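Local coordinates for glutathione S-transferase (Burkholderia xenovorans, PDB 2DSA), which binds glutathione and reductively dechlorinates metabolites of polychlorinated biphenyls, as a bacterial glutathione S-transferase that forms a dimer, at residues L133-Y145 against L172-V185. Numbering follows the deposited sequence.
Sequences LGQVARQLEHAPY and LSPWPSLQAFQGRV
Ser-177 OG donates to Ala-137 O over 2.6 Å, pinning the first turn of helix 176-186 to the C-terminal end of helix 119-139, in the all-helical C-terminal domain of the glutathione transferase fold. The hydroxyl stands between backbone N and carbonyl carbon and approaches well off the C=O direction (110° at the oxygen) and somewhat out of the carbonyl plane, to an oxygen that also receives a weak bond from Leu-140 N, three residues on, where the helix ends. A second grip lies beyond the helix end: Pro-144 O accepts a hydrogen bond from Arg-184 NH2 at 2.9 Å, bent to 132° at the hydrogen, the oxygen lying out of the guanidinium plane, and NE adds a weak bond to the same oxygen. Bends at chi2 and chi3 fold the arginine back so that one guanidinium face lies against Pro-144 while the other faces Ala-180 O. One water donates to Leu-140 O and Ser-177 O; its link to Arg-184 NH2 is unusually short and doubtful. Another water joins Tyr-145 OH with Arg-184 O.

The segment axes cross at 67° and approach to 8.3 Å, close enough for small Ala-137 to seat its CB 3.5 Å from Trp-175 CD1. Trp-175, at the N-cap position, presents one indole face to Leu-133, whose CB makes a CH-pi contact almost straight over the six-membered ring; Pro-174 CB covers the opposite face. Leu-178 CD2 packs on Val-136 CG1, the Ala-137 backbone and Leu-140 CD1, and its CD1 lies by Leu-133 CB, while Leu-105 and Leu-162 also touch Leu-133. Farther along, Leu-140 CD1 sits over the Phe-181 ring, 4.1 Å from its centroid, and Pro-144 O meets that ring's edge in plane, 3.7 Å from Phe-181 CD1.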
ATOM      1  N   LEU A 133      -1.898   8.777  13.230  1.00 41.59           N
ATOM      2  CA  LEU A 133      -2.880   9.886  13.147  1.00 41.24           C
ATOM      3  C   LEU A 133      -2.335  11.258  13.578  1.00 41.10           C
ATOM      4  O   LEU A 133      -2.792  12.293  13.095  1.00 41.00           O
ATOM      5  CB  LEU A 133      -4.141   9.584  13.958  1.00 41.11           C
ATOM      6  CG  LEU A 133      -5.057   8.414  13.594  1.00 42.05           C
ATOM      7  CD1 LEU A 133      -6.113   8.259  14.683  1.00 42.12           C
ATOM      8  CD2 LEU A 133      -5.703   8.554  12.194  1.00 41.39           C
ATOM      9  N   GLY A 134      -1.370  11.260  14.499  1.00 41.05           N
ATOM     10  CA  GLY A 134      -0.645  12.481  14.845  1.00 40.52           C
ATOM     11  C   GLY A 134       0.107  13.030  13.643  1.00 40.14           C
ATOM     12  O   GLY A 134       0.045  14.227  13.355  1.00 39.96           O
ATOM     13  N   GLN A 135       0.808  12.152  12.928  1.00 39.94           N
ATOM     14  CA  GLN A 135       1.545  12.575  11.741  1.00 39.90           C
ATOM     15  C   GLN A 135       0.625  13.207  10.678  1.00 39.75           C
ATOM     16  O   GLN A 135       0.983  14.212  10.053  1.00 39.87           O
ATOM     17  CB  GLN A 135       2.347  11.412  11.154  1.00 39.98           C
ATOM     18  CG  GLN A 135       3.213  11.794   9.944  1.00 39.48           C
ATOM     19  CD  GLN A 135       3.866  10.597   9.287  1.00 40.08           C
ATOM     20  OE1 GLN A 135       3.767   9.455   9.774  1.00 41.53           O
ATOM     21  NE2 GLN A 135       4.529  10.839   8.162  1.00 39.16           N
ATOM     22  N   VAL A 136      -0.563  12.634  10.497  1.00 39.60           N
ATOM     23  CA  VAL A 136      -1.518  13.147   9.502  1.00 39.21           C
ATOM     24  C   VAL A 136      -2.156  14.455   9.946  1.00 39.62           C
ATOM     25  O   VAL A 136      -2.400  15.342   9.125  1.00 39.85           O
ATOM     26  CB  VAL A 136      -2.622  12.114   9.166  1.00 38.95           C
ATOM     27  CG1 VAL A 136      -3.449  12.584   7.993  1.00 37.91           C
ATOM     28  CG2 VAL A 136      -2.002  10.768   8.863  1.00 38.39           C
ATOM     29  N   ALA A 137      -2.433  14.571  11.244  1.00 40.12           N
ATOM     30  CA  ALA A 137      -2.982  15.799  11.802  1.00 40.14           C
ATOM     31  C   ALA A 137      -2.020  16.965  11.603  1.00 40.52           C
ATOM     32  O   ALA A 137      -2.443  18.069  11.251  1.00 40.47           O
ATOM     33  CB  ALA A 137      -3.324  15.614  13.272  1.00 40.16           C
ATOM     34  N   ARG A 138      -0.725  16.714  11.795  1.00 41.13           N
ATOM     35  CA  ARG A 138       0.286  17.740  11.537  1.00 42.21           C
ATOM     36  C   ARG A 138       0.349  18.114  10.055  1.00 41.78           C
ATOM     37  O   ARG A 138       0.510  19.293   9.709  1.00 40.95           O
ATOM     38  CB  ARG A 138       1.648  17.319  12.087  1.00 42.33           C
ATOM     39  CG  ARG A 138       1.636  17.193  13.615  1.00 44.43           C
ATOM     40  CD  ARG A 138       3.030  17.048  14.243  1.00 44.53           C
ATOM     41  NE  ARG A 138       3.707  15.815  13.827  1.00 49.12           N
ATOM     42  CZ  ARG A 138       3.553  14.622  14.404  1.00 49.90           C
ATOM     43  NH1 ARG A 138       2.723  14.470  15.443  1.00 49.25           N
ATOM     44  NH2 ARG A 138       4.232  13.578  13.931  1.00 48.96           N
ATOM     45  N   GLN A 139       0.188  17.109   9.186  1.00 41.83           N
ATOM     46  CA  GLN A 139       0.194  17.319   7.737  1.00 41.62           C
ATOM     47  C   GLN A 139      -0.981  18.211   7.325  1.00 42.09           C
ATOM     48  O   GLN A 139      -0.837  19.086   6.483  1.00 42.32           O
ATOM     49  CB  GLN A 139       0.150  15.969   6.998  1.00 41.75           C
ATOM     50  CG  GLN A 139       0.116  16.040   5.446  1.00 40.53           C
ATOM     51  CD  GLN A 139       1.454  16.431   4.801  1.00 40.50           C
ATOM     52  OE1 GLN A 139       1.479  16.909   3.664  1.00 41.69           O
ATOM     53  NE2 GLN A 139       2.560  16.223   5.512  1.00 37.42           N
ATOM     54  N   LEU A 140      -2.130  18.004   7.961  1.00 42.80           N
ATOM     55  CA  LEU A 140      -3.353  18.725   7.621  1.00 43.44           C
ATOM     56  C   LEU A 140      -3.575  20.012   8.434  1.00 44.30           C
ATOM     57  O   LEU A 140      -4.617  20.668   8.298  1.00 43.76           O
ATOM     58  CB  LEU A 140      -4.563  17.782   7.686  1.00 43.09           C
ATOM     59  CG  LEU A 140      -4.608  16.673   6.620  1.00 42.96           C
ATOM     60  CD1 LEU A 140      -5.642  15.630   6.969  1.00 40.54           C
ATOM     61  CD2 LEU A 140      -4.859  17.223   5.206  1.00 42.19           C
ATOM     62  N   GLU A 141      -2.574  20.375   9.244  1.00 45.36           N
ATOM     63  CA  GLU A 141      -2.628  21.572  10.089  1.00 46.90           C
ATOM     64  C   GLU A 141      -2.591  22.895   9.343  1.00 47.12           C
ATOM     65  O   GLU A 141      -3.328  23.823   9.700  1.00 47.00           O
ATOM     66  CB  GLU A 141      -1.495  21.569  11.107  1.00 47.25           C
ATOM     67  CG  GLU A 141      -1.959  21.389  12.534  1.00 51.10           C
ATOM     68  CD  GLU A 141      -0.798  21.315  13.501  1.00 55.85           C
ATOM     69  OE1 GLU A 141      -0.880  20.509  14.463  1.00 58.47           O
ATOM     70  OE2 GLU A 141       0.204  22.050  13.295  1.00 57.71           O
ATOM     71  N   HIS A 142      -1.731  22.999   8.331  1.00 47.28           N
ATOM     72  CA  HIS A 142      -1.576  24.273   7.622  1.00 47.90           C
ATOM     73  C   HIS A 142      -1.993  24.211   6.151  1.00 47.39           C
ATOM     74  O   HIS A 142      -1.858  25.201   5.423  1.00 48.23           O
ATOM     75  CB  HIS A 142      -0.146  24.832   7.779  1.00 48.72           C
ATOM     76  CG  HIS A 142       0.312  24.934   9.203  1.00 51.30           C
ATOM     77  ND1 HIS A 142      -0.198  25.864  10.088  1.00 53.27           N
ATOM     78  CD2 HIS A 142       1.228  24.215   9.899  1.00 53.24           C
ATOM     79  CE1 HIS A 142       0.382  25.709  11.266  1.00 54.73           C
ATOM     80  NE2 HIS A 142       1.250  24.716  11.180  1.00 54.41           N
ATOM     81  N   ALA A 143      -2.507  23.059   5.722  1.00 45.98           N
ATOM     82  CA  ALA A 143      -3.024  22.894   4.359  1.00 44.52           C
ATOM     83  C   ALA A 143      -4.317  22.069   4.385  1.00 42.79           C
ATOM     84  O   ALA A 143      -4.456  21.163   5.211  1.00 42.68           O
ATOM     85  CB  ALA A 143      -1.964  22.256   3.455  1.00 44.46           C
ATOM     86  N   PRO A 144      -5.282  22.391   3.502  1.00 41.33           N
ATOM     87  CA  PRO A 144      -6.577  21.707   3.583  1.00 40.15           C
ATOM     88  C   PRO A 144      -6.555  20.220   3.178  1.00 39.35           C
ATOM     89  O   PRO A 144      -7.345  19.436   3.698  1.00 39.40           O
ATOM     90  CB  PRO A 144      -7.464  22.525   2.649  1.00 40.35           C
ATOM     91  CG  PRO A 144      -6.525  23.165   1.687  1.00 40.75           C
ATOM     92  CD  PRO A 144      -5.247  23.394   2.420  1.00 41.28           C
ATOM     93  N   TYR A 145      -5.655  19.844   2.268  1.00 38.54           N
ATOM     94  CA  TYR A 145      -5.572  18.474   1.770  1.00 37.68           C
ATOM     95  C   TYR A 145      -4.145  17.944   1.843  1.00 37.04           C
ATOM     96  O   TYR A 145      -3.212  18.712   2.084  1.00 36.63           O
ATOM     97  CB  TYR A 145      -6.129  18.392   0.340  1.00 37.60           C
ATOM     98  CG  TYR A 145      -7.504  18.986   0.239  1.00 36.98           C
ATOM     99  CD1 TYR A 145      -7.706  20.214  -0.384  1.00 36.18           C
ATOM    100  CD2 TYR A 145      -8.601  18.348   0.814  1.00 35.60           C
ATOM    101  CE1 TYR A 145      -8.970  20.775  -0.460  1.00 36.21           C
ATOM    102  CE2 TYR A 145      -9.848  18.902   0.747  1.00 34.93           C
ATOM    103  CZ  TYR A 145     -10.025  20.115   0.114  1.00 36.31           C
ATOM    104  OH  TYR A 145     -11.279  20.658   0.051  1.00 38.78           O
ATOM    105  N   LEU A 172     -11.169  11.459  17.940  1.00 49.66           N
ATOM    106  CA  LEU A 172     -10.304  12.299  17.110  1.00 48.54           C
ATOM    107  C   LEU A 172     -10.144  13.702  17.708  1.00 47.60           C
ATOM    108  O   LEU A 172      -9.561  14.593  17.086  1.00 47.45           O
ATOM    109  CB  LEU A 172     -10.830  12.361  15.666  1.00 48.48           C
ATOM    110  CG  LEU A 172     -10.915  11.046  14.873  1.00 48.27           C
ATOM    111  CD1 LEU A 172     -11.433  11.340  13.487  1.00 48.64           C
ATOM    112  CD2 LEU A 172      -9.571  10.308  14.800  1.00 46.95           C
ATOM    113  N   SER A 173     -10.651  13.868  18.931  1.00 46.56           N
ATOM    114  CA  SER A 173     -10.583  15.130  19.693  1.00 45.49           C
ATOM    115  C   SER A 173      -9.173  15.722  19.873  1.00 43.92           C
ATOM    116  O   SER A 173      -9.024  16.942  19.823  1.00 43.44           O
ATOM    117  CB  SER A 173     -11.256  14.964  21.062  1.00 45.94           C
ATOM    118  OG  SER A 173     -12.649  14.698  20.920  1.00 47.63           O
ATOM    119  N   PRO A 174      -8.144  14.866  20.074  1.00 42.71           N
ATOM    120  CA  PRO A 174      -6.765  15.354  20.146  1.00 42.32           C
ATOM    121  C   PRO A 174      -6.265  15.919  18.808  1.00 42.08           C
ATOM    122  O   PRO A 174      -5.255  16.613  18.772  1.00 41.89           O
ATOM    123  CB  PRO A 174      -5.965  14.093  20.493  1.00 42.41           C
ATOM    124  CG  PRO A 174      -6.948  13.110  20.977  1.00 42.11           C
ATOM    125  CD  PRO A 174      -8.197  13.403  20.249  1.00 42.63           C
ATOM    126  N   TRP A 175      -6.982  15.628  17.721  1.00 41.46           N
ATOM    127  CA  TRP A 175      -6.578  16.060  16.379  1.00 40.77           C
ATOM    128  C   TRP A 175      -7.646  16.885  15.675  1.00 40.73           C
ATOM    129  O   TRP A 175      -8.275  16.409  14.732  1.00 40.25           O
ATOM    130  CB  TRP A 175      -6.211  14.851  15.530  1.00 39.96           C
ATOM    131  CG  TRP A 175      -5.234  13.942  16.213  1.00 39.45           C
ATOM    132  CD1 TRP A 175      -3.912  14.190  16.447  1.00 38.06           C
ATOM    133  CD2 TRP A 175      -5.508  12.654  16.769  1.00 38.63           C
ATOM    134  NE1 TRP A 175      -3.344  13.131  17.104  1.00 38.63           N
ATOM    135  CE2 TRP A 175      -4.297  12.170  17.312  1.00 37.47           C
ATOM    136  CE3 TRP A 175      -6.659  11.854  16.853  1.00 38.79           C
ATOM    137  CZ2 TRP A 175      -4.196  10.925  17.935  1.00 38.36           C
ATOM    138  CZ3 TRP A 175      -6.558  10.609  17.476  1.00 38.67           C
ATOM    139  CH2 TRP A 175      -5.333  10.157  18.004  1.00 38.62           C
ATOM    140  N   PRO A 176      -7.845  18.133  16.133  1.00 40.71           N
ATOM    141  CA  PRO A 176      -8.792  19.054  15.520  1.00 40.48           C
ATOM    142  C   PRO A 176      -8.609  19.269  14.011  1.00 40.21           C
ATOM    143  O   PRO A 176      -9.593  19.503  13.321  1.00 40.21           O
ATOM    144  CB  PRO A 176      -8.568  20.365  16.294  1.00 40.73           C
ATOM    145  CG  PRO A 176      -7.362  20.163  17.121  1.00 39.66           C
ATOM    146  CD  PRO A 176      -7.191  18.730  17.316  1.00 40.91           C
ATOM    147  N   SER A 177      -7.379  19.195  13.502  1.00 39.81           N
ATOM    148  CA  SER A 177      -7.147  19.326  12.045  1.00 39.28           C
ATOM    149  C   SER A 177      -7.750  18.162  11.215  1.00 39.10           C
ATOM    150  O   SER A 177      -8.100  18.343  10.040  1.00 39.01           O
ATOM    151  CB  SER A 177      -5.656  19.527  11.730  1.00 38.79           C
ATOM    152  OG  SER A 177      -4.936  18.326  11.942  1.00 38.48           O
ATOM    153  N   LEU A 178      -7.891  16.992  11.840  1.00 38.98           N
ATOM    154  CA  LEU A 178      -8.521  15.824  11.213  1.00 38.75           C
ATOM    155  C   LEU A 178     -10.045  15.936  11.162  1.00 39.07           C
ATOM    156  O   LEU A 178     -10.668  15.537  10.172  1.00 38.83           O
ATOM    157  CB  LEU A 178      -8.111  14.518  11.909  1.00 38.35           C
ATOM    158  CG  LEU A 178      -6.616  14.149  11.888  1.00 38.82           C
ATOM    159  CD1 LEU A 178      -6.378  12.824  12.575  1.00 34.82           C
ATOM    160  CD2 LEU A 178      -6.079  14.116  10.451  1.00 37.45           C
ATOM    161  N   GLN A 179     -10.641  16.454  12.236  1.00 39.01           N
ATOM    162  CA  GLN A 179     -12.074  16.772  12.270  1.00 38.63           C
ATOM    163  C   GLN A 179     -12.419  17.885  11.286  1.00 38.51           C
ATOM    164  O   GLN A 179     -13.455  17.845  10.633  1.00 38.19           O
ATOM    165  CB  GLN A 179     -12.496  17.174  13.680  1.00 38.42           C
ATOM    166  CG  GLN A 179     -12.407  16.051  14.682  1.00 38.39           C
ATOM    167  CD  GLN A 179     -12.521  16.537  16.106  1.00 39.15           C
ATOM    168  OE1 GLN A 179     -12.001  17.598  16.459  1.00 37.43           O
ATOM    169  NE2 GLN A 179     -13.186  15.747  16.947  1.00 38.37           N
ATOM    170  N   ALA A 180     -11.544  18.880  11.195  1.00 39.02           N
ATOM    171  CA  ALA A 180     -11.680  19.953  10.216  1.00 38.97           C
ATOM    172  C   ALA A 180     -11.639  19.385   8.797  1.00 39.18           C
ATOM    173  O   ALA A 180     -12.422  19.792   7.937  1.00 39.48           O
ATOM    174  CB  ALA A 180     -10.588  20.986  10.406  1.00 39.10           C
ATOM    175  N   PHE A 181     -10.734  18.436   8.574  1.00 39.31           N
ATOM    176  CA  PHE A 181     -10.604  17.747   7.288  1.00 39.39           C
ATOM    177  C   PHE A 181     -11.864  16.946   6.954  1.00 39.63           C
ATOM    178  O   PHE A 181     -12.329  16.978   5.820  1.00 39.57           O
ATOM    179  CB  PHE A 181      -9.348  16.858   7.295  1.00 39.17           C
ATOM    180  CG  PHE A 181      -9.266  15.890   6.142  1.00 38.59           C
ATOM    181  CD1 PHE A 181      -8.676  16.266   4.939  1.00 38.59           C
ATOM    182  CD2 PHE A 181      -9.754  14.587   6.274  1.00 37.79           C
ATOM    183  CE1 PHE A 181      -8.588  15.363   3.882  1.00 37.48           C
ATOM    184  CE2 PHE A 181      -9.674  13.684   5.226  1.00 36.54           C
ATOM    185  CZ  PHE A 181      -9.089  14.070   4.034  1.00 37.62           C
ATOM    186  N   GLN A 182     -12.418  16.250   7.946  1.00 40.12           N
ATOM    187  CA  GLN A 182     -13.658  15.484   7.765  1.00 40.80           C
ATOM    188  C   GLN A 182     -14.814  16.342   7.277  1.00 41.56           C
ATOM    189  O   GLN A 182     -15.571  15.925   6.399  1.00 41.54           O
ATOM    190  CB  GLN A 182     -14.060  14.800   9.059  1.00 40.74           C
ATOM    191  CG  GLN A 182     -13.211  13.608   9.391  1.00 40.36           C
ATOM    192  CD  GLN A 182     -13.627  12.942  10.671  1.00 41.71           C
ATOM    193  OE1 GLN A 182     -13.908  11.740  10.699  1.00 43.16           O
ATOM    194  NE2 GLN A 182     -13.686  13.718  11.749  1.00 41.33           N
ATOM    195  N   GLY A 183     -14.944  17.538   7.850  1.00 41.97           N
ATOM    196  CA  GLY A 183     -16.005  18.463   7.472  1.00 42.54           C
ATOM    197  C   GLY A 183     -15.793  19.087   6.105  1.00 42.96           C
ATOM    198  O   GLY A 183     -16.749  19.389   5.396  1.00 43.50           O
ATOM    199  N   ARG A 184     -14.528  19.278   5.751  1.00 43.25           N
ATOM    200  CA  ARG A 184     -14.115  19.816   4.465  1.00 43.26           C
ATOM    201  C   ARG A 184     -14.458  18.850   3.324  1.00 43.11           C
ATOM    202  O   ARG A 184     -14.975  19.266   2.287  1.00 44.04           O
ATOM    203  CB  ARG A 184     -12.607  20.077   4.507  1.00 43.54           C
ATOM    204  CG  ARG A 184     -12.096  21.051   3.480  1.00 44.62           C
ATOM    205  CD  ARG A 184     -10.898  21.837   4.005  1.00 48.18           C
ATOM    206  NE  ARG A 184      -9.914  20.959   4.623  1.00 50.32           N
ATOM    207  CZ  ARG A 184      -9.417  21.102   5.849  1.00 49.29           C
ATOM    208  NH1 ARG A 184      -9.773  22.118   6.638  1.00 47.94           N
ATOM    209  NH2 ARG A 184      -8.534  20.221   6.274  1.00 49.51           N
ATOM    210  N   VAL A 185     -14.170  17.565   3.530  1.00 42.47           N
ATOM    211  CA  VAL A 185     -14.398  16.528   2.529  1.00 41.27           C
ATOM    212  C   VAL A 185     -15.831  15.994   2.559  1.00 41.26           C
ATOM    213  O   VAL A 185     -16.451  15.820   1.507  1.00 40.74           O
ATOM    214  CB  VAL A 185     -13.384  15.362   2.680  1.00 40.53           C
ATOM    215  CG1 VAL A 185     -13.667  14.261   1.664  1.00 40.79           C
ATOM    216  CG2 VAL A 185     -11.968  15.862   2.508  1.00 39.81           C
TER
HETATM  217  O   HOH W   1      -7.273  20.367   8.384  1.00 34.30           O
HETATM  218  O   HOH W   2     -13.623  19.391  -0.002  1.00 40.95           O